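Local coordinates for hypothetical protein (Clostridium sporogenes ATCC 15579, PDB 4QRK) that is of unknown function but is a putative cell adhesion protein with a right-handed beta-helix fold, at residues A[15-20]-A[44-49]; A[72-77]-A[91-96]; A[171-176]-A[207-212]. One frame throughout, in Å; residues are numbered along the deposited sequence.

Interaction 1: A[15-20]-A[44-49]; sequences KIVEPN and KLMKGK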
ATOM      1  N   LYS A  15     -10.087  12.255 -10.567  1.00 27.98           N
ATOM      2  CA  LYS A  15      -9.156  13.300 -10.118  1.00 26.77           C
ATOM      3  C   LYS A  15      -7.851  12.996 -10.783  1.00 25.56           C
ATOM      4  O   LYS A  15      -7.432  11.848 -10.825  1.00 30.47           O
ATOM      5  CB  LYS A  15      -9.024  13.256  -8.610  1.00 30.33           C
ATOM      6  CG  LYS A  15     -10.382  13.519  -7.920  1.00 38.82           C
ATOM      7  CD  LYS A  15     -10.237  13.779  -6.421  1.00 50.92           C
ATOM      8  CE  LYS A  15     -11.590  13.918  -5.702  1.00 43.96           C
ATOM      9  NZ  LYS A  15     -12.275  15.163  -6.131  1.00 41.78           N
ATOM     10  N   ILE A  16      -7.227  14.019 -11.327  1.00 28.82           N
ATOM     11  CA  ILE A  16      -5.955  13.880 -12.012  1.00 29.24           C
ATOM     12  C   ILE A  16      -5.020  14.931 -11.447  1.00 35.79           C
ATOM     13  O   ILE A  16      -5.384  16.097 -11.337  1.00 32.14           O
ATOM     14  CB  ILE A  16      -6.129  14.134 -13.495  1.00 36.38           C
ATOM     15  CG1 ILE A  16      -6.924  13.005 -14.131  1.00 35.69           C
ATOM     16  CG2 ILE A  16      -4.771  14.276 -14.181  1.00 37.33           C
ATOM     17  CD1 ILE A  16      -7.467  13.351 -15.475  1.00 50.62           C
ATOM     18  N   VAL A  17      -3.818  14.510 -11.097  1.00 31.52           N
ATOM     19  CA  VAL A  17      -2.831  15.401 -10.504  1.00 30.09           C
ATOM     20  C   VAL A  17      -1.592  15.478 -11.405  1.00 31.77           C
ATOM     21  O   VAL A  17      -1.019  14.448 -11.748  1.00 31.96           O
ATOM     22  CB  VAL A  17      -2.445  14.914  -9.108  1.00 27.29           C
ATOM     23  CG1 VAL A  17      -1.348  15.801  -8.524  1.00 31.57           C
ATOM     24  CG2 VAL A  17      -3.688  14.874  -8.220  1.00 31.29           C
ATOM     25  N   GLU A  18      -1.200  16.692 -11.813  1.00 32.68           N
ATOM     26  CA  GLU A  18       0.040  16.879 -12.606  1.00 41.92           C
ATOM     27  C   GLU A  18       1.209  17.165 -11.668  1.00 33.01           C
ATOM     28  O   GLU A  18       1.015  17.718 -10.594  1.00 34.47           O
ATOM     29  CB  GLU A  18      -0.079  18.069 -13.563  1.00 48.56           C
ATOM     30  CG  GLU A  18      -1.368  18.132 -14.340  1.00 56.07           C
ATOM     31  CD  GLU A  18      -1.141  18.070 -15.822  1.00 69.33           C
ATOM     32  OE1 GLU A  18      -0.174  17.406 -16.251  1.00 78.34           O
ATOM     33  OE2 GLU A  18      -1.930  18.690 -16.557  1.00 79.69           O
ATOM     34  N   PRO A  19       2.434  16.806 -12.060  1.00 39.72           N
ATOM     35  CA  PRO A  19       3.490  16.962 -11.036  1.00 39.13           C
ATOM     36  C   PRO A  19       3.777  18.412 -10.623  1.00 45.94           C
ATOM     37  O   PRO A  19       4.079  18.647  -9.451  1.00 36.80           O
ATOM     38  CB  PRO A  19       4.724  16.326 -11.679  1.00 41.02           C
ATOM     39  CG  PRO A  19       4.396  16.178 -13.154  1.00 42.24           C
ATOM     40  CD  PRO A  19       2.899  16.104 -13.270  1.00 43.05           C
ATOM     41  N   ASN A  20       3.654  19.355 -11.558  1.00 47.16           N
ATOM     42  CA  ASN A  20       3.900  20.767 -11.267  1.00 44.18           C
ATOM     43  C   ASN A  20       5.237  21.001 -10.526  1.00 45.14           C
ATOM     44  O   ASN A  20       5.280  21.653  -9.487  1.00 42.48           O
ATOM     45  CB  ASN A  20       2.725  21.342 -10.469  1.00 49.59           C
ATOM     46  CG  ASN A  20       2.767  22.879 -10.367  1.00 75.50           C
ATOM     47  OD1 ASN A  20       3.221  23.580 -11.289  1.00 72.01           O
ATOM     48  ND2 ASN A  20       2.297  23.401  -9.234  1.00 84.90           N
ATOM     49  N   LYS A  44       0.678  11.212 -15.883  1.00 28.15           N
ATOM     50  CA  LYS A  44       0.804  12.347 -14.971  1.00 27.49           C
ATOM     51  C   LYS A  44       1.222  11.788 -13.596  1.00 28.97           C
ATOM     52  O   LYS A  44       1.709  10.679 -13.514  1.00 32.28           O
ATOM     53  CB  LYS A  44      -0.517  13.135 -14.894  1.00 28.46           C
ATOM     54  CG  LYS A  44      -1.091  13.653 -16.266  1.00 33.46           C
ATOM     55  CD  LYS A  44      -0.072  14.466 -17.060  1.00 50.15           C
ATOM     56  CE  LYS A  44      -0.646  14.937 -18.423  1.00 52.29           C
ATOM     57  NZ  LYS A  44      -2.041  15.485 -18.274  1.00 54.92           N
ATOM     58  N   LEU A  45       1.057  12.547 -12.520  1.00 31.54           N
ATOM     59  CA  LEU A  45       1.512  12.079 -11.215  1.00 25.16           C
ATOM     60  C   LEU A  45       0.624  10.945 -10.678  1.00 30.49           C
ATOM     61  O   LEU A  45       1.118   9.895 -10.226  1.00 30.12           O
ATOM     62  CB  LEU A  45       1.548  13.244 -10.233  1.00 37.24           C
ATOM     63  CG  LEU A  45       2.420  13.023  -8.997  1.00 49.21           C
ATOM     64  CD1 LEU A  45       3.830  13.433  -9.298  1.00 56.84           C
ATOM     65  CD2 LEU A  45       1.900  13.790  -7.799  1.00 55.45           C
HETATM   66  N   MSE A  46      -0.683  11.179 -10.751  1.00 30.74           N
HETATM   67  CA  MSE A  46      -1.697  10.275 -10.248  1.00 31.28           C
HETATM   68  C   MSE A  46      -3.006  10.542 -10.977  1.00 30.41           C
HETATM   69  O   MSE A  46      -3.304  11.696 -11.315  1.00 29.17           O
HETATM   70  CB  MSE A  46      -1.897  10.539  -8.751  1.00 31.25           C
HETATM   71  CG  MSE A  46      -2.960   9.705  -8.078  1.00 46.49           C
HETATM   72 SE   MSE A  46      -4.687  10.616  -7.820  0.75 54.23          SE
HETATM   73  CE  MSE A  46      -5.715   9.128  -7.241  1.00 84.25           C
ATOM     74  N   LYS A  47      -3.785   9.479 -11.209  1.00 21.44           N
ATOM     75  CA  LYS A  47      -5.134   9.587 -11.703  1.00 25.88           C
ATOM     76  C   LYS A  47      -5.943   8.657 -10.843  1.00 27.12           C
ATOM     77  O   LYS A  47      -5.524   7.534 -10.530  1.00 25.43           O
ATOM     78  CB  LYS A  47      -5.221   9.172 -13.173  1.00 29.47           C
ATOM     79  CG  LYS A  47      -6.659   9.122 -13.693  1.00 39.34           C
ATOM     80  CD  LYS A  47      -6.787   8.638 -15.125  1.00 56.32           C
ATOM     81  CE  LYS A  47      -6.542   7.138 -15.279  1.00 54.10           C
ATOM     82  NZ  LYS A  47      -5.206   6.818 -15.935  1.00 48.61           N
ATOM     83  N   GLY A  48      -7.113   9.102 -10.443  1.00 29.00           N
ATOM     84  CA  GLY A  48      -7.958   8.248  -9.645  1.00 27.69           C
ATOM     85  C   GLY A  48      -9.408   8.352 -10.025  1.00 24.31           C
ATOM     86  O   GLY A  48      -9.882   9.417 -10.433  1.00 24.83           O
ATOM     87  N   LYS A  49     -10.109   7.231  -9.901  1.00 24.31           N
ATOM     88  CA  LYS A  49     -11.564   7.202  -9.974  1.00 24.23           C
ATOM     89  C   LYS A  49     -12.142   6.793  -8.608  1.00 23.04           C
ATOM     90  O   LYS A  49     -11.770   5.758  -8.044  1.00 24.62           O
ATOM     91  CB  LYS A  49     -12.013   6.207 -11.050  1.00 24.62           C
ATOM     92  CG  LYS A  49     -13.529   6.227 -11.274  1.00 35.37           C
ATOM     93  CD  LYS A  49     -13.955   5.147 -12.246  1.00 47.83           C
ATOM     94  CE  LYS A  49     -15.449   5.178 -12.495  1.00 39.35           C
ATOM     95  NZ  LYS A  49     -15.892   4.068 -13.380  1.00 51.49           N
TER
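Lys15 opens the pairing with Gly48 through a reciprocal pair of backbone bonds, Lys15 N to Gly48 O and Gly48 N to Lys15 O, both 2.8 Å. The axes of strands 15-17 and 46-49 run 4.8 Å apart at 173°, so the pairing is antiparallel. Ile16 faces Lys47 in a non-hydrogen-bonded pair; its CG1 lies alongside the aliphatic part of the lysine, 3.9 Å from Lys47 CG, while Lys47 NZ goes on to a salt bridge with Glu42. At Val17 the regular pattern breaks. Val17 N still donates to Met46 O with an N-H...O angle of 172°, but Val17 O takes Leu45 N at 2.9 Å and, weakly, Met46 N at 3.4 Å. Val17 CG1, anti to the backbone N (chi1 177°), reaches Leu45 CD2 at 3.9 Å, and CG2 faces the selenium of Met46, a selenomethionine. Glu18 and Lys44 extend side by side in the same direction, and bends at chi2 of both side chains and chi4 of Lys44 bring Glu18 OE1 to 3.4 Å from Lys44 NZ, a salt bridge whose hydrogen bond is weak. Pro19 CB rests 3.9 Å from Leu45 CD1, beside Tyr63, whose hydroxyl bonds to Pro19 O. Two residues, Leu45 and Met46, stand opposite the single Val17: a classic beta bulge, here at the end of an antiparallel pairing on the outermost strand, 11-17, of a beta-helix sheet.

Interaction 2: A[72-77]-A[91-96]; sequences LEISQP and NEWNIN
Face-to-face packing of two sheets inside a beta-helix produces this contact: strands 72-75 and 91-96 have axes 11.1 Å apart at their closest and share no hydrogen bond; side chains fill the gap, and the Trp93 ring edge reaches the backbone at Gln76. Trp93 is the central group. Its chi1 of -65°, with CG anti to the carbonyl carbon, sends the indole across the gap toward Ile74. Ile74 CG2 sits over the six-membered ring, 4.0 Å from its centroid and 28° off the normal, which meets the geometry of a CH-pi contact. At the rim, Gln76 N lies in the ring plane, 3.5 Å from Trp93 CH2. Farther along, Ile74 CD1 touches Ile95 CD1 at 4.2 Å. On the other side of the tryptophan, Gln76 and Asn91 approach from opposite directions with their amide planes 27° apart. Gln76 OE1 is 3.4 Å from Asn91 ND2, but the angle is too poor for a hydrogen bond. Both amides have their main partner in the backbone of Val33, Gln76 OE1 accepting from its N and Asn91 ND2 donating to its O; Gly32 N adds a weak bond to Gln76 OE1. Phe31 of strand 24-32 and Phe50 of strand 46-52 each meet Trp93 edge-to-face, while Met46 of strand 46-52 and Ile61 of strand 60-66 both pack on Ile74.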
ATOM      1  N   LEU A  72       0.973  14.649  -1.706  1.00 29.86           N
ATOM      2  CA  LEU A  72      -0.375  14.351  -2.171  1.00 29.28           C
ATOM      3  C   LEU A  72      -1.101  13.587  -1.089  1.00 23.73           C
ATOM      4  O   LEU A  72      -0.721  12.466  -0.734  1.00 25.71           O
ATOM      5  CB  LEU A  72      -0.341  13.539  -3.463  1.00 28.03           C
ATOM      6  CG  LEU A  72      -1.652  13.068  -4.132  1.00 30.66           C
ATOM      7  CD1 LEU A  72      -2.713  14.128  -4.261  1.00 35.12           C
ATOM      8  CD2 LEU A  72      -1.312  12.543  -5.476  1.00 32.90           C
ATOM      9  N   GLU A  73      -2.174  14.183  -0.603  1.00 29.14           N
ATOM     10  CA  GLU A  73      -2.943  13.557   0.430  1.00 23.30           C
ATOM     11  C   GLU A  73      -4.373  13.329  -0.028  1.00 22.40           C
ATOM     12  O   GLU A  73      -5.032  14.220  -0.544  1.00 27.33           O
ATOM     13  CB  GLU A  73      -2.937  14.424   1.678  1.00 32.55           C
ATOM     14  CG  GLU A  73      -3.716  13.803   2.807  1.00 46.25           C
ATOM     15  CD  GLU A  73      -3.574  14.594   4.079  1.00 69.83           C
ATOM     16  OE1 GLU A  73      -4.128  15.723   4.157  1.00 76.93           O
ATOM     17  OE2 GLU A  73      -2.878  14.087   4.979  1.00 73.60           O
ATOM     18  N   ILE A  74      -4.872  12.135   0.208  1.00 22.46           N
ATOM     19  CA  ILE A  74      -6.251  11.831  -0.145  1.00 23.20           C
ATOM     20  C   ILE A  74      -6.890  11.236   1.088  1.00 29.05           C
ATOM     21  O   ILE A  74      -6.402  10.236   1.631  1.00 30.04           O
ATOM     22  CB  ILE A  74      -6.334  10.846  -1.292  1.00 29.02           C
ATOM     23  CG1 ILE A  74      -5.310  11.203  -2.374  1.00 35.00           C
ATOM     24  CG2 ILE A  74      -7.792  10.794  -1.813  1.00 27.09           C
ATOM     25  CD1 ILE A  74      -5.437  10.403  -3.640  1.00 34.31           C
ATOM     26  N   SER A  75      -7.983  11.845   1.534  1.00 27.67           N
ATOM     27  CA  SER A  75      -8.649  11.423   2.758  0.50 27.04           C
ATOM     28  C   SER A  75     -10.152  11.266   2.612  1.00 38.49           C
ATOM     29  O   SER A  75     -10.797  12.108   1.994  1.00 31.37           O
ATOM     30  CB  SER A  75      -8.326  12.421   3.866  0.50 31.61           C
ATOM     31  OG  SER A  75      -6.932  12.434   4.071  0.50 24.83           O
ATOM     32  N   GLN A  76     -10.684  10.143   3.139  1.00 38.48           N
ATOM     33  CA  GLN A  76     -12.138   9.915   3.263  1.00 35.13           C
ATOM     34  C   GLN A  76     -12.514  10.663   4.523  1.00 41.23           C
ATOM     35  O   GLN A  76     -11.897  10.417   5.568  1.00 46.81           O
ATOM     36  CB  GLN A  76     -12.479   8.421   3.470  1.00 36.80           C
ATOM     37  CG  GLN A  76     -13.990   8.070   3.357  1.00 27.97           C
ATOM     38  CD  GLN A  76     -14.275   6.577   3.711  1.00 52.06           C
ATOM     39  OE1 GLN A  76     -13.360   5.797   3.882  1.00 41.06           O
ATOM     40  NE2 GLN A  76     -15.534   6.205   3.808  1.00 45.99           N
ATOM     41  N   PRO A  77     -13.489  11.587   4.455  1.00 42.29           N
ATOM     42  CA  PRO A  77     -13.876  12.264   5.698  1.00 45.45           C
ATOM     43  C   PRO A  77     -14.199  11.233   6.789  1.00 73.73           C
ATOM     44  O   PRO A  77     -14.996  10.282   6.580  1.00 63.43           O
ATOM     45  CB  PRO A  77     -15.160  13.034   5.321  1.00 49.44           C
ATOM     46  CG  PRO A  77     -15.099  13.220   3.792  1.00 29.38           C
ATOM     47  CD  PRO A  77     -14.364  11.942   3.322  1.00 46.91           C
ATOM     48  N   ASN A  91     -17.827   2.306  -1.341  1.00 24.84           N
ATOM     49  CA  ASN A  91     -16.727   3.257  -1.270  1.00 26.62           C
ATOM     50  C   ASN A  91     -15.495   2.632  -1.876  1.00 29.64           C
ATOM     51  O   ASN A  91     -14.854   1.739  -1.291  1.00 24.10           O
ATOM     52  CB  ASN A  91     -16.421   3.668   0.171  1.00 27.80           C
ATOM     53  CG  ASN A  91     -15.529   4.891   0.223  1.00 30.20           C
ATOM     54  OD1 ASN A  91     -15.893   5.945  -0.297  1.00 30.12           O
ATOM     55  ND2 ASN A  91     -14.372   4.768   0.851  1.00 28.57           N
ATOM     56  N   GLU A  92     -15.137   3.114  -3.048  1.00 23.70           N
ATOM     57  CA  GLU A  92     -14.050   2.523  -3.815  0.50 23.28           C
ATOM     58  C   GLU A  92     -13.143   3.611  -4.401  1.00 23.10           C
ATOM     59  O   GLU A  92     -13.616   4.580  -5.002  1.00 25.08           O
ATOM     60  CB  GLU A  92     -14.623   1.612  -4.917  0.50 28.55           C
ATOM     61  CG  GLU A  92     -13.591   0.796  -5.710  0.50 26.90           C
ATOM     62  CD  GLU A  92     -14.238   0.005  -6.873  0.50 29.79           C
ATOM     63  OE1 GLU A  92     -14.746  -1.104  -6.619  0.50 38.95           O
ATOM     64  OE2 GLU A  92     -14.270   0.501  -8.026  0.50 22.26           O
ATOM     65  N   TRP A  93     -11.832   3.423  -4.209  1.00 19.53           N
ATOM     66  CA  TRP A  93     -10.827   4.290  -4.768  1.00 25.24           C
ATOM     67  C   TRP A  93      -9.927   3.451  -5.673  1.00 25.92           C
ATOM     68  O   TRP A  93      -9.308   2.452  -5.260  1.00 25.85           O
ATOM     69  CB  TRP A  93      -9.955   4.943  -3.684  1.00 26.19           C
ATOM     70  CG  TRP A  93     -10.634   5.896  -2.735  1.00 23.90           C
ATOM     71  CD1 TRP A  93     -11.975   6.195  -2.637  1.00 25.79           C
ATOM     72  CD2 TRP A  93      -9.975   6.630  -1.702  1.00 22.66           C
ATOM     73  NE1 TRP A  93     -12.176   7.100  -1.610  1.00 22.19           N
ATOM     74  CE2 TRP A  93     -10.967   7.355  -1.003  1.00 26.67           C
ATOM     75  CE3 TRP A  93      -8.639   6.738  -1.305  1.00 23.68           C
ATOM     76  CZ2 TRP A  93     -10.656   8.201   0.063  1.00 26.55           C
ATOM     77  CZ3 TRP A  93      -8.337   7.559  -0.232  1.00 26.40           C
ATOM     78  CH2 TRP A  93      -9.342   8.279   0.441  1.00 28.72           C
ATOM     79  N   ASN A  94      -9.848   3.866  -6.915  1.00 21.24           N
ATOM     80  CA  ASN A  94      -9.001   3.172  -7.881  1.00 19.59           C
ATOM     81  C   ASN A  94      -7.986   4.140  -8.401  1.00 25.25           C
ATOM     82  O   ASN A  94      -8.341   5.087  -9.079  1.00 24.65           O
ATOM     83  CB  ASN A  94      -9.866   2.659  -9.021  1.00 24.80           C
ATOM     84  CG  ASN A  94     -10.960   1.756  -8.540  1.00 27.90           C
ATOM     85  OD1 ASN A  94     -10.691   0.658  -8.111  1.00 27.69           O
ATOM     86  ND2 ASN A  94     -12.192   2.235  -8.557  1.00 40.47           N
ATOM     87  N   ILE A  95      -6.731   3.936  -8.024  1.00 24.27           N
ATOM     88  CA  ILE A  95      -5.680   4.919  -8.233  1.00 20.53           C
ATOM     89  C   ILE A  95      -4.591   4.411  -9.179  1.00 21.18           C
ATOM     90  O   ILE A  95      -4.100   3.289  -8.998  1.00 24.56           O
ATOM     91  CB  ILE A  95      -5.056   5.294  -6.866  1.00 29.26           C
ATOM     92  CG1 ILE A  95      -6.125   6.029  -6.017  1.00 31.74           C
ATOM     93  CG2 ILE A  95      -3.797   6.152  -7.044  1.00 24.94           C
ATOM     94  CD1 ILE A  95      -5.683   6.294  -4.609  1.00 36.06           C
ATOM     95  N   ASN A  96      -4.246   5.211 -10.193  1.00 23.39           N
ATOM     96  CA  ASN A  96      -3.117   4.893 -11.073  1.00 23.35           C
ATOM     97  C   ASN A  96      -1.986   5.871 -10.767  1.00 22.82           C
ATOM     98  O   ASN A  96      -2.210   7.100 -10.715  1.00 28.63           O
ATOM     99  CB  ASN A  96      -3.412   5.002 -12.599  1.00 22.62           C
ATOM    100  CG  ASN A  96      -4.564   4.149 -13.098  1.00 28.53           C
ATOM    101  OD1 ASN A  96      -5.298   4.592 -14.005  1.00 22.85           O
ATOM    102  ND2 ASN A  96      -4.725   2.945 -12.580  1.00 24.87           N
TER

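Interaction 3: A[171-176]-A[207-212]; sequences KAEKGV and NIEAGV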
ATOM      1  N   LYS A 171      10.922  -9.415   8.322  1.00 24.16           N
ATOM      2  CA  LYS A 171      10.605  -9.755   9.708  1.00 27.48           C
ATOM      3  C   LYS A 171       9.097  -9.856   9.806  1.00 30.89           C
ATOM      4  O   LYS A 171       8.392  -8.881   9.585  1.00 30.74           O
ATOM      5  CB  LYS A 171      11.192  -8.719  10.674  1.00 30.30           C
ATOM      6  CG  LYS A 171      10.889  -9.001  12.151  1.00 45.46           C
ATOM      7  CD  LYS A 171      11.610  -8.004  13.063  1.00 59.90           C
ATOM      8  CE  LYS A 171      11.577  -8.441  14.530  1.00 78.66           C
ATOM      9  NZ  LYS A 171      12.620  -7.757  15.369  1.00 86.94           N
ATOM     10  N   ALA A 172       8.595 -11.054  10.098  1.00 30.31           N
ATOM     11  CA  ALA A 172       7.145 -11.272  10.115  1.00 33.17           C
ATOM     12  C   ALA A 172       6.722 -11.757  11.484  1.00 32.47           C
ATOM     13  O   ALA A 172       7.138 -12.839  11.933  1.00 33.01           O
ATOM     14  CB  ALA A 172       6.714 -12.255   9.060  1.00 30.31           C
ATOM     15  N   GLU A 173       5.899 -10.920  12.122  1.00 31.52           N
ATOM     16  CA  GLU A 173       5.390 -11.152  13.466  1.00 39.47           C
ATOM     17  C   GLU A 173       3.866 -11.197  13.511  1.00 37.93           C
ATOM     18  O   GLU A 173       3.174 -10.312  12.986  1.00 30.80           O
ATOM     19  CB  GLU A 173       5.898 -10.048  14.377  1.00 40.81           C
ATOM     20  CG  GLU A 173       7.358 -10.248  14.732  1.00 60.28           C
ATOM     21  CD  GLU A 173       8.017  -9.003  15.252  1.00 71.94           C
ATOM     22  OE1 GLU A 173       7.624  -7.884  14.830  1.00 71.58           O
ATOM     23  OE2 GLU A 173       8.943  -9.153  16.076  1.00 81.60           O
ATOM     24  N   LYS A 174       3.335 -12.239  14.138  1.00 37.63           N
ATOM     25  CA  LYS A 174       1.878 -12.316  14.347  1.00 29.38           C
ATOM     26  C   LYS A 174       1.571 -12.598  15.793  1.00 31.67           C
ATOM     27  O   LYS A 174       2.404 -13.162  16.510  1.00 26.49           O
ATOM     28  CB  LYS A 174       1.185 -13.338  13.407  1.00 37.04           C
ATOM     29  CG  LYS A 174       1.886 -14.703  13.183  1.00 45.04           C
ATOM     30  CD  LYS A 174       2.305 -15.371  14.449  1.00 67.58           C
ATOM     31  CE  LYS A 174       2.709 -16.827  14.268  1.00 63.70           C
ATOM     32  NZ  LYS A 174       2.202 -17.560  15.490  1.00 65.48           N
ATOM     33  N   GLY A 175       0.393 -12.165  16.237  1.00 29.23           N
ATOM     34  CA  GLY A 175      -0.070 -12.486  17.574  1.00 27.66           C
ATOM     35  C   GLY A 175      -0.627 -13.897  17.535  1.00 33.65           C
ATOM     36  O   GLY A 175      -0.079 -14.810  18.134  1.00 32.51           O
ATOM     37  N   VAL A 176      -1.722 -14.064  16.793  1.00 33.03           N
ATOM     38  CA  VAL A 176      -2.366 -15.357  16.610  1.00 30.97           C
ATOM     39  C   VAL A 176      -2.596 -15.529  15.117  1.00 32.66           C
ATOM     40  O   VAL A 176      -3.314 -14.745  14.451  1.00 33.43           O
ATOM     41  CB  VAL A 176      -3.710 -15.411  17.374  1.00 32.20           C
ATOM     42  CG1 VAL A 176      -4.395 -16.728  17.145  1.00 36.39           C
ATOM     43  CG2 VAL A 176      -3.467 -15.143  18.863  1.00 33.08           C
ATOM     44  N   ASN A 207       9.086  -5.222   7.200  1.00 26.57           N
ATOM     45  CA  ASN A 207       8.537  -5.559   8.494  0.50 26.65           C
ATOM     46  C   ASN A 207       7.021  -5.730   8.375  1.00 27.43           C
ATOM     47  O   ASN A 207       6.346  -4.836   7.876  1.00 24.46           O
ATOM     48  CB  ASN A 207       8.931  -4.476   9.496  0.50 30.14           C
ATOM     49  CG  ASN A 207      10.418  -4.494   9.802  0.50 38.50           C
ATOM     50  OD1 ASN A 207      11.226  -3.877   9.105  0.50 47.44           O
ATOM     51  ND2 ASN A 207      10.785  -5.228  10.835  0.50 30.34           N
ATOM     52  N   ILE A 208       6.504  -6.886   8.796  1.00 26.78           N
ATOM     53  CA  ILE A 208       5.055  -7.151   8.728  1.00 24.38           C
ATOM     54  C   ILE A 208       4.600  -7.617  10.088  1.00 28.22           C
ATOM     55  O   ILE A 208       5.208  -8.519  10.669  1.00 26.02           O
ATOM     56  CB  ILE A 208       4.666  -8.284   7.748  1.00 28.00           C
ATOM     57  CG1 ILE A 208       5.288  -8.065   6.376  1.00 33.01           C
ATOM     58  CG2 ILE A 208       3.111  -8.318   7.567  1.00 29.00           C
ATOM     59  CD1 ILE A 208       5.002  -9.173   5.376  1.00 33.35           C
ATOM     60  N   GLU A 209       3.554  -6.986  10.597  1.00 25.85           N
ATOM     61  CA  GLU A 209       2.999  -7.345  11.892  1.00 26.19           C
ATOM     62  C   GLU A 209       1.519  -7.573  11.679  1.00 32.53           C
ATOM     63  O   GLU A 209       0.842  -6.780  11.010  1.00 28.73           O
ATOM     64  CB  GLU A 209       3.159  -6.213  12.911  1.00 32.14           C
ATOM     65  CG  GLU A 209       4.596  -5.828  13.262  1.00 46.80           C
ATOM     66  CD  GLU A 209       4.650  -4.660  14.261  1.00 63.15           C
ATOM     67  OE1 GLU A 209       4.310  -3.515  13.885  1.00 66.69           O
ATOM     68  OE2 GLU A 209       5.019  -4.893  15.429  1.00 82.69           O
ATOM     69  N   ALA A 210       1.010  -8.640  12.254  1.00 27.71           N
ATOM     70  CA  ALA A 210      -0.427  -8.905  12.202  1.00 28.50           C
ATOM     71  C   ALA A 210      -0.878  -9.275  13.598  1.00 29.55           C
ATOM     72  O   ALA A 210      -0.287 -10.117  14.237  1.00 32.05           O
ATOM     73  CB  ALA A 210      -0.740 -10.033  11.230  1.00 30.07           C
ATOM     74  N   GLY A 211      -1.936  -8.658  14.074  1.00 21.23           N
ATOM     75  CA  GLY A 211      -2.466  -9.032  15.385  1.00 22.16           C
ATOM     76  C   GLY A 211      -3.069 -10.421  15.328  1.00 22.19           C
ATOM     77  O   GLY A 211      -2.560 -11.364  15.911  1.00 27.55           O
ATOM     78  N   VAL A 212      -4.194 -10.526  14.648  1.00 27.69           N
ATOM     79  CA  VAL A 212      -4.830 -11.805  14.410  1.00 20.45           C
ATOM     80  C   VAL A 212      -4.998 -11.960  12.909  1.00 26.95           C
ATOM     81  O   VAL A 212      -5.727 -11.184  12.241  1.00 27.71           O
ATOM     82  CB  VAL A 212      -6.237 -11.848  15.070  1.00 30.40           C
ATOM     83  CG1 VAL A 212      -6.954 -13.101  14.696  1.00 28.23           C
ATOM     84  CG2 VAL A 212      -6.106 -11.755  16.578  1.00 26.17           C
TER
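Lys171 to Val176 and Asn207 to Val212 are parallel, in-register stretches of a right-handed beta-helix: the axes of strands 171-174 and 207-210 lie 4.7 Å apart at 7°, and both segments turn a corner at a glycine, Gly175 beside Gly211. Ile208 N donates to Lys171 O at 2.9 Å, Ile208 O accepts from Glu173 N with an N-H...O angle of 175°, and Glu173 O takes Ala210 N at 2.8 Å. Both the N-H and the C=O of Ile208 and of Glu173 are therefore used across this pair. CA-H...O contacts supplement the carbonyls: Asn207 CA approaches Lys171 O, Ala172 CA Ile208 O, Glu209 CA Glu173 O and Val212 CA Val176 O. At the corner, Gly175 N bonds to Ala210 O at 2.9 Å and only weakly to Gly211 O; the latter has its stronger donor in Val176 N, at 3.0 Å, so bonding carries on through the bend. Asn207 pairs through its backbone with Val149 and Ile151 of strand 147-153, while Ala172 bonds to Asn190.

Lys171, Glu173, Asn207 and Glu209 share one face. There the two glutamates run alongside each other, their carboxylate planes 35° apart; Glu173 also makes a long ion pair with Lys171. The like-charged Glu173 OE1 and Glu209 OE2 stand 4.0 Å apart. A calcium ion lies about 5 Å from the Glu209 side chain, longer than direct coordination, and its charge could at most partly offset theirs. On the other face Ala172, Ile208 and Ala210 are buried, Ile208 against Ile215 and Ile217 of strand 215-219. Lys174 starts from that face but its end leads away; its CA makes a further CA-H...O contact, 3.1 Å from Ala210 O.

How the interactions relate
Interactions 1 and 2 adjoin, with centres 12 Å apart. Strands 46-52 and 91-98 are neighbours in one sheet: Lys47 O lies 2.7 Å from Asn96 N and Lys49 N 2.9 Å from Asn94 O, both probable hydrogen bonds. Met46 links the edge pairing to the core, its CE 3.4 Å from Ile95 CG1. Interaction 3 lies on the opposite side of the chain's centre, with its own centre 34 Å from that of interaction 1 and 26 Å from that of interaction 2. Interactions 2 and 3 nevertheless reach the same sheet, through strands 69-75, 167-174 and 203-210. Of the three, interaction 3 is the one beside the bound calcium ion.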